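Local coordinates for 455aa long hypothetical phospho-sugar mutase (Sulfolobus tokodaii, PDB 2F7L), which interconverts the 6-phosphates and 1-phosphates of glucosamine and galactosamine, a magnesium-dependent step toward UDP-N-acetylglucosamine and UDP-N-acetylgalactosamine, at residues 55-67 with 133-145. Sequence-based numbering, arbitrary orientation.
Sequences KIVEGGLLSVGVE and FNTIEWSSLTTEV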
ATOM      1  N   LYS A  55      10.489 -22.229  -0.743  1.00 26.56           N
ATOM      2  CA  LYS A  55      11.541 -23.224  -0.685  1.00 26.05           C
ATOM      3  C   LYS A  55      12.760 -22.760  -1.513  1.00 24.18           C
ATOM      4  O   LYS A  55      13.910 -22.950  -1.113  1.00 23.34           O
ATOM      5  CB  LYS A  55      11.016 -24.559  -1.210  1.00 27.64           C
ATOM      6  CG  LYS A  55       9.805 -25.090  -0.459  1.00 29.05           C
ATOM      7  CD  LYS A  55      10.180 -25.855   0.795  1.00 31.24           C
ATOM      8  CE  LYS A  55       9.360 -25.348   1.992  1.00 33.11           C
ATOM      9  NZ  LYS A  55       7.926 -25.025   1.632  1.00 33.79           N
ATOM     10  N   ILE A  56      12.505 -22.145  -2.660  1.00 22.48           N
ATOM     11  CA  ILE A  56      13.591 -21.685  -3.511  1.00 21.57           C
ATOM     12  C   ILE A  56      14.388 -20.579  -2.814  1.00 21.13           C
ATOM     13  O   ILE A  56      15.620 -20.610  -2.805  1.00 20.22           O
ATOM     14  CB  ILE A  56      13.066 -21.161  -4.896  1.00 21.35           C
ATOM     15  CG1 ILE A  56      12.294 -22.267  -5.645  1.00 21.49           C
ATOM     16  CG2 ILE A  56      14.243 -20.680  -5.744  1.00 20.81           C
ATOM     17  CD1 ILE A  56      13.138 -23.473  -6.077  1.00 19.21           C
ATOM     18  N   VAL A  57      13.678 -19.616  -2.230  1.00 19.94           N
ATOM     19  CA  VAL A  57      14.308 -18.511  -1.531  1.00 19.96           C
ATOM     20  C   VAL A  57      15.183 -19.019  -0.382  1.00 20.66           C
ATOM     21  O   VAL A  57      16.353 -18.629  -0.263  1.00 20.43           O
ATOM     22  CB  VAL A  57      13.223 -17.487  -0.988  1.00 20.43           C
ATOM     23  CG1 VAL A  57      13.841 -16.547   0.073  1.00 19.69           C
ATOM     24  CG2 VAL A  57      12.640 -16.653  -2.154  1.00 17.84           C
ATOM     25  N   GLU A  58      14.614 -19.885   0.458  1.00 21.55           N
ATOM     26  CA  GLU A  58      15.330 -20.460   1.598  1.00 22.36           C
ATOM     27  C   GLU A  58      16.570 -21.215   1.141  1.00 22.51           C
ATOM     28  O   GLU A  58      17.663 -21.083   1.738  1.00 22.09           O
ATOM     29  CB  GLU A  58      14.402 -21.375   2.388  1.00 23.53           C
ATOM     30  CG  GLU A  58      13.329 -20.574   3.081  1.00 25.80           C
ATOM     31  CD  GLU A  58      12.271 -21.401   3.791  1.00 27.15           C
ATOM     32  OE1 GLU A  58      11.428 -20.745   4.437  1.00 27.75           O
ATOM     33  OE2 GLU A  58      12.266 -22.659   3.708  1.00 27.11           O
ATOM     34  N   GLY A  59      16.402 -22.004   0.085  1.00 21.78           N
ATOM     35  CA  GLY A  59      17.532 -22.726  -0.461  1.00 21.88           C
ATOM     36  C   GLY A  59      18.560 -21.709  -0.937  1.00 21.71           C
ATOM     37  O   GLY A  59      19.749 -21.860  -0.684  1.00 22.04           O
ATOM     38  N   GLY A  60      18.100 -20.654  -1.603  1.00 21.09           N
ATOM     39  CA  GLY A  60      19.006 -19.626  -2.088  1.00 21.18           C
ATOM     40  C   GLY A  60      19.767 -18.879  -1.004  1.00 21.18           C
ATOM     41  O   GLY A  60      20.978 -18.634  -1.129  1.00 20.93           O
ATOM     42  N   LEU A  61      19.074 -18.514   0.070  1.00 21.08           N
ATOM     43  CA  LEU A  61      19.718 -17.791   1.160  1.00 21.78           C
ATOM     44  C   LEU A  61      20.743 -18.661   1.937  1.00 23.27           C
ATOM     45  O   LEU A  61      21.759 -18.160   2.441  1.00 23.11           O
ATOM     46  CB  LEU A  61      18.639 -17.236   2.089  1.00 21.53           C
ATOM     47  CG  LEU A  61      17.682 -16.206   1.459  1.00 22.27           C
ATOM     48  CD1 LEU A  61      16.415 -16.016   2.319  1.00 20.24           C
ATOM     49  CD2 LEU A  61      18.438 -14.880   1.259  1.00 20.25           C
ATOM     50  N   LEU A  62      20.490 -19.965   2.044  1.00 24.04           N
ATOM     51  CA  LEU A  62      21.439 -20.827   2.742  1.00 24.20           C
ATOM     52  C   LEU A  62      22.744 -20.869   1.924  1.00 25.34           C
ATOM     53  O   LEU A  62      23.835 -20.684   2.465  1.00 26.27           O
ATOM     54  CB  LEU A  62      20.850 -22.237   2.947  1.00 21.64           C
ATOM     55  CG  LEU A  62      19.619 -22.324   3.873  1.00 20.46           C
ATOM     56  CD1 LEU A  62      19.035 -23.711   3.844  1.00 17.68           C
ATOM     57  CD2 LEU A  62      19.980 -21.942   5.304  1.00 18.99           C
ATOM     58  N   SER A  63      22.637 -21.060   0.614  1.00 26.23           N
ATOM     59  CA  SER A  63      23.833 -21.114  -0.232  1.00 26.97           C
ATOM     60  C   SER A  63      24.764 -19.923  -0.004  1.00 27.14           C
ATOM     61  O   SER A  63      25.966 -19.997  -0.274  1.00 28.06           O
ATOM     62  CB  SER A  63      23.452 -21.197  -1.722  1.00 26.90           C
ATOM     63  OG  SER A  63      22.842 -19.995  -2.186  1.00 28.36           O
ATOM     64  N   VAL A  64      24.230 -18.822   0.493  1.00 26.84           N
ATOM     65  CA  VAL A  64      25.094 -17.690   0.723  1.00 27.54           C
ATOM     66  C   VAL A  64      25.289 -17.352   2.205  1.00 28.94           C
ATOM     67  O   VAL A  64      25.597 -16.198   2.574  1.00 29.73           O
ATOM     68  CB  VAL A  64      24.613 -16.477  -0.074  1.00 27.53           C
ATOM     69  CG1 VAL A  64      24.803 -16.764  -1.549  1.00 27.03           C
ATOM     70  CG2 VAL A  64      23.147 -16.184   0.221  1.00 26.70           C
ATOM     71  N   GLY A  65      25.110 -18.376   3.050  1.00 29.01           N
ATOM     72  CA  GLY A  65      25.319 -18.235   4.483  1.00 28.49           C
ATOM     73  C   GLY A  65      24.367 -17.404   5.318  1.00 29.18           C
ATOM     74  O   GLY A  65      24.744 -16.909   6.370  1.00 29.26           O
ATOM     75  N   VAL A  66      23.130 -17.247   4.879  1.00 29.48           N
ATOM     76  CA  VAL A  66      22.186 -16.467   5.661  1.00 30.03           C
ATOM     77  C   VAL A  66      21.541 -17.394   6.673  1.00 30.84           C
ATOM     78  O   VAL A  66      21.341 -18.568   6.387  1.00 31.16           O
ATOM     79  CB  VAL A  66      21.102 -15.849   4.750  1.00 30.15           C
ATOM     80  CG1 VAL A  66      19.968 -15.319   5.584  1.00 29.59           C
ATOM     81  CG2 VAL A  66      21.714 -14.743   3.869  1.00 29.10           C
ATOM     82  N   GLU A  67      21.249 -16.882   7.865  1.00 32.24           N
ATOM     83  CA  GLU A  67      20.595 -17.697   8.890  1.00 32.90           C
ATOM     84  C   GLU A  67      19.114 -17.463   8.609  1.00 31.83           C
ATOM     85  O   GLU A  67      18.582 -16.412   8.955  1.00 33.13           O
ATOM     86  CB  GLU A  67      20.954 -17.208  10.307  1.00 34.91           C
ATOM     87  CG  GLU A  67      20.762 -18.298  11.389  1.00 38.87           C
ATOM     88  CD  GLU A  67      20.423 -17.757  12.790  1.00 40.53           C
ATOM     89  OE1 GLU A  67      19.974 -18.559  13.639  1.00 40.36           O
ATOM     90  OE2 GLU A  67      20.604 -16.545  13.052  1.00 42.43           O
ATOM     91  N   PHE A 133      28.420 -13.629  -5.654  1.00 31.11           N
ATOM     92  CA  PHE A 133      27.690 -14.163  -4.523  1.00 31.11           C
ATOM     93  C   PHE A 133      28.514 -14.710  -3.367  1.00 31.64           C
ATOM     94  O   PHE A 133      29.425 -15.490  -3.570  1.00 32.13           O
ATOM     95  CB  PHE A 133      26.761 -15.271  -5.010  1.00 29.44           C
ATOM     96  CG  PHE A 133      25.809 -14.843  -6.076  1.00 28.84           C
ATOM     97  CD1 PHE A 133      25.141 -13.619  -5.987  1.00 28.72           C
ATOM     98  CD2 PHE A 133      25.519 -15.694  -7.140  1.00 28.22           C
ATOM     99  CE1 PHE A 133      24.198 -13.255  -6.938  1.00 28.03           C
ATOM    100  CE2 PHE A 133      24.584 -15.343  -8.096  1.00 27.79           C
ATOM    101  CZ  PHE A 133      23.917 -14.122  -7.998  1.00 28.32           C
ATOM    102  N   ASN A 134      28.181 -14.330  -2.143  1.00 32.34           N
ATOM    103  CA  ASN A 134      28.916 -14.882  -1.018  1.00 32.74           C
ATOM    104  C   ASN A 134      28.602 -16.353  -0.878  1.00 32.08           C
ATOM    105  O   ASN A 134      28.062 -16.766   0.145  1.00 32.94           O
ATOM    106  CB  ASN A 134      28.546 -14.191   0.284  1.00 34.12           C
ATOM    107  CG  ASN A 134      29.029 -12.782   0.323  1.00 36.30           C
ATOM    108  OD1 ASN A 134      30.024 -12.453  -0.330  1.00 36.48           O
ATOM    109  ND2 ASN A 134      28.351 -11.931   1.098  1.00 37.74           N
ATOM    110  N   THR A 135      28.915 -17.141  -1.902  1.00 30.72           N
ATOM    111  CA  THR A 135      28.673 -18.577  -1.835  1.00 29.78           C
ATOM    112  C   THR A 135      29.644 -19.074  -0.783  1.00 29.73           C
ATOM    113  O   THR A 135      30.822 -18.722  -0.796  1.00 29.71           O
ATOM    114  CB  THR A 135      28.939 -19.254  -3.189  1.00 29.11           C
ATOM    115  OG1 THR A 135      27.962 -18.815  -4.133  1.00 29.33           O
ATOM    116  CG2 THR A 135      28.820 -20.748  -3.078  1.00 29.36           C
ATOM    117  N   ILE A 136      29.143 -19.878   0.142  1.00 29.44           N
ATOM    118  CA  ILE A 136      29.981 -20.361   1.224  1.00 29.40           C
ATOM    119  C   ILE A 136      30.486 -21.789   1.053  1.00 30.13           C
ATOM    120  O   ILE A 136      29.932 -22.577   0.273  1.00 28.84           O
ATOM    121  CB  ILE A 136      29.220 -20.250   2.569  1.00 29.07           C
ATOM    122  CG1 ILE A 136      27.997 -21.186   2.553  1.00 29.36           C
ATOM    123  CG2 ILE A 136      28.774 -18.803   2.786  1.00 26.96           C
ATOM    124  CD1 ILE A 136      27.434 -21.518   3.914  1.00 28.46           C
ATOM    125  N   GLU A 137      31.553 -22.103   1.793  1.00 31.41           N
ATOM    126  CA  GLU A 137      32.163 -23.440   1.787  1.00 32.23           C
ATOM    127  C   GLU A 137      31.223 -24.500   2.319  1.00 31.45           C
ATOM    128  O   GLU A 137      30.355 -24.232   3.147  1.00 30.80           O
ATOM    129  CB  GLU A 137      33.407 -23.467   2.651  1.00 34.78           C
ATOM    130  CG  GLU A 137      34.604 -22.783   2.059  1.00 40.21           C
ATOM    131  CD  GLU A 137      35.031 -23.414   0.747  1.00 43.64           C
ATOM    132  OE1 GLU A 137      34.560 -22.938  -0.318  1.00 45.37           O
ATOM    133  OE2 GLU A 137      35.817 -24.398   0.788  1.00 45.43           O
ATOM    134  N   TRP A 138      31.436 -25.720   1.859  1.00 31.12           N
ATOM    135  CA  TRP A 138      30.613 -26.860   2.254  1.00 30.95           C
ATOM    136  C   TRP A 138      30.592 -27.041   3.777  1.00 31.03           C
ATOM    137  O   TRP A 138      29.564 -27.356   4.375  1.00 30.09           O
ATOM    138  CB  TRP A 138      31.172 -28.129   1.604  1.00 29.97           C
ATOM    139  CG  TRP A 138      32.543 -28.435   2.097  1.00 29.39           C
ATOM    140  CD1 TRP A 138      33.713 -27.888   1.658  1.00 28.68           C
ATOM    141  CD2 TRP A 138      32.889 -29.289   3.189  1.00 29.17           C
ATOM    142  NE1 TRP A 138      34.762 -28.343   2.404  1.00 27.94           N
ATOM    143  CE2 TRP A 138      34.290 -29.203   3.356  1.00 28.61           C
ATOM    144  CE3 TRP A 138      32.153 -30.116   4.045  1.00 27.99           C
ATOM    145  CZ2 TRP A 138      34.972 -29.917   4.346  1.00 27.41           C
ATOM    146  CZ3 TRP A 138      32.835 -30.829   5.031  1.00 28.32           C
ATOM    147  CH2 TRP A 138      34.229 -30.722   5.170  1.00 27.97           C
ATOM    148  N   SER A 139      31.751 -26.834   4.386  1.00 31.64           N
ATOM    149  CA  SER A 139      31.906 -27.001   5.811  1.00 31.81           C
ATOM    150  C   SER A 139      31.180 -25.951   6.639  1.00 31.92           C
ATOM    151  O   SER A 139      31.017 -26.125   7.849  1.00 32.14           O
ATOM    152  CB  SER A 139      33.387 -27.036   6.168  1.00 31.65           C
ATOM    153  OG  SER A 139      34.072 -25.972   5.553  1.00 31.82           O
ATOM    154  N   SER A 140      30.755 -24.853   6.028  1.00 31.26           N
ATOM    155  CA  SER A 140      30.009 -23.892   6.834  1.00 31.63           C
ATOM    156  C   SER A 140      28.547 -23.897   6.386  1.00 31.03           C
ATOM    157  O   SER A 140      27.713 -23.130   6.866  1.00 32.51           O
ATOM    158  CB  SER A 140      30.647 -22.472   6.802  1.00 31.90           C
ATOM    159  OG  SER A 140      30.796 -21.915   5.514  1.00 32.96           O
ATOM    160  N   LEU A 141      28.237 -24.813   5.482  1.00 29.70           N
ATOM    161  CA  LEU A 141      26.898 -24.957   4.951  1.00 28.07           C
ATOM    162  C   LEU A 141      26.190 -26.000   5.829  1.00 28.54           C
ATOM    163  O   LEU A 141      25.778 -27.047   5.351  1.00 27.86           O
ATOM    164  CB  LEU A 141      27.016 -25.437   3.513  1.00 26.38           C
ATOM    165  CG  LEU A 141      25.967 -25.133   2.460  1.00 26.01           C
ATOM    166  CD1 LEU A 141      25.608 -23.661   2.437  1.00 24.93           C
ATOM    167  CD2 LEU A 141      26.534 -25.559   1.125  1.00 25.58           C
ATOM    168  N   THR A 142      26.036 -25.702   7.117  1.00 28.65           N
ATOM    169  CA  THR A 142      25.416 -26.650   8.045  1.00 28.54           C
ATOM    170  C   THR A 142      24.212 -26.110   8.829  1.00 29.56           C
ATOM    171  O   THR A 142      24.004 -26.492   9.965  1.00 30.75           O
ATOM    172  CB  THR A 142      26.479 -27.163   9.064  1.00 27.74           C
ATOM    173  OG1 THR A 142      27.126 -26.061   9.716  1.00 26.78           O
ATOM    174  CG2 THR A 142      27.537 -27.943   8.354  1.00 27.43           C
ATOM    175  N   THR A 143      23.397 -25.249   8.233  1.00 29.86           N
ATOM    176  CA  THR A 143      22.269 -24.695   8.965  1.00 29.93           C
ATOM    177  C   THR A 143      20.890 -25.076   8.486  1.00 30.59           C
ATOM    178  O   THR A 143      20.650 -25.185   7.294  1.00 31.18           O
ATOM    179  CB  THR A 143      22.331 -23.177   8.972  1.00 29.80           C
ATOM    180  OG1 THR A 143      23.520 -22.758   9.644  1.00 28.75           O
ATOM    181  CG2 THR A 143      21.123 -22.607   9.680  1.00 29.93           C
ATOM    182  N   GLU A 144      19.979 -25.263   9.434  1.00 31.19           N
ATOM    183  CA  GLU A 144      18.597 -25.596   9.127  1.00 31.38           C
ATOM    184  C   GLU A 144      17.831 -24.308   9.226  1.00 30.22           C
ATOM    185  O   GLU A 144      18.199 -23.429  10.001  1.00 29.87           O
ATOM    186  CB  GLU A 144      18.027 -26.594  10.138  1.00 33.41           C
ATOM    187  CG  GLU A 144      18.454 -28.026   9.840  1.00 39.73           C
ATOM    188  CD  GLU A 144      17.992 -29.065  10.879  1.00 42.99           C
ATOM    189  OE1 GLU A 144      18.529 -30.204  10.835  1.00 44.67           O
ATOM    190  OE2 GLU A 144      17.106 -28.754  11.718  1.00 43.82           O
ATOM    191  N   VAL A 145      16.776 -24.167   8.432  1.00 29.26           N
ATOM    192  CA  VAL A 145      15.989 -22.950   8.541  1.00 27.77           C
ATOM    193  C   VAL A 145      15.146 -23.119   9.803  1.00 26.74           C
ATOM    194  O   VAL A 145      14.607 -24.186  10.066  1.00 25.38           O
ATOM    195  CB  VAL A 145      15.086 -22.691   7.278  1.00 27.04           C
ATOM    196  CG1 VAL A 145      15.557 -23.536   6.130  1.00 26.71           C
ATOM    197  CG2 VAL A 145      13.629 -22.925   7.586  1.00 25.68           C
TER
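Glu58 and Leu62 meet Val145 near one end of a surface loop that wraps the C-terminal end of helix 50-63, a worked example of a glycine-terminated helix (Schellman motif) packed by a loop, here in the first alpha/beta/alpha domain of a phosphohexose mutase. The loop joins helix 118-130 to the edge strand 146-147. At the far end of its extended chain, Glu58 OE2 makes a loose van der Waals contact with Val145 CG2 (4.1 Å). One turn on, Leu62 crosses Val145 at about a right angle, Leu62 CD1 to Val145 CG1 4.2 Å, while Leu141 CD1 packs 3.5 Å from the carbonyl O of Leu62. Ser63 supplies the polar link: its O accepts the N-H of Ile136 at 3.2 Å, with an N-H...O angle of 159°. Val64 CA makes a bent CA-H...O contact with Asn134 O (3.2 Å). Gly65, the C-prime residue, ends the helix at positive phi, its N bonded to Leu62 O and Val66 N to Leu61 O. With an alanine in place of Ile136, CG1, CG2 and CD1 go, which is likely to open a gap over Gly65 and the Leu62 carbonyl, though the backbone bond to Ser63 could remain. A chi1 of 65° sets Ile136 CG2 anti to its carbonyl carbon, 3.7 Å from Gly65 N.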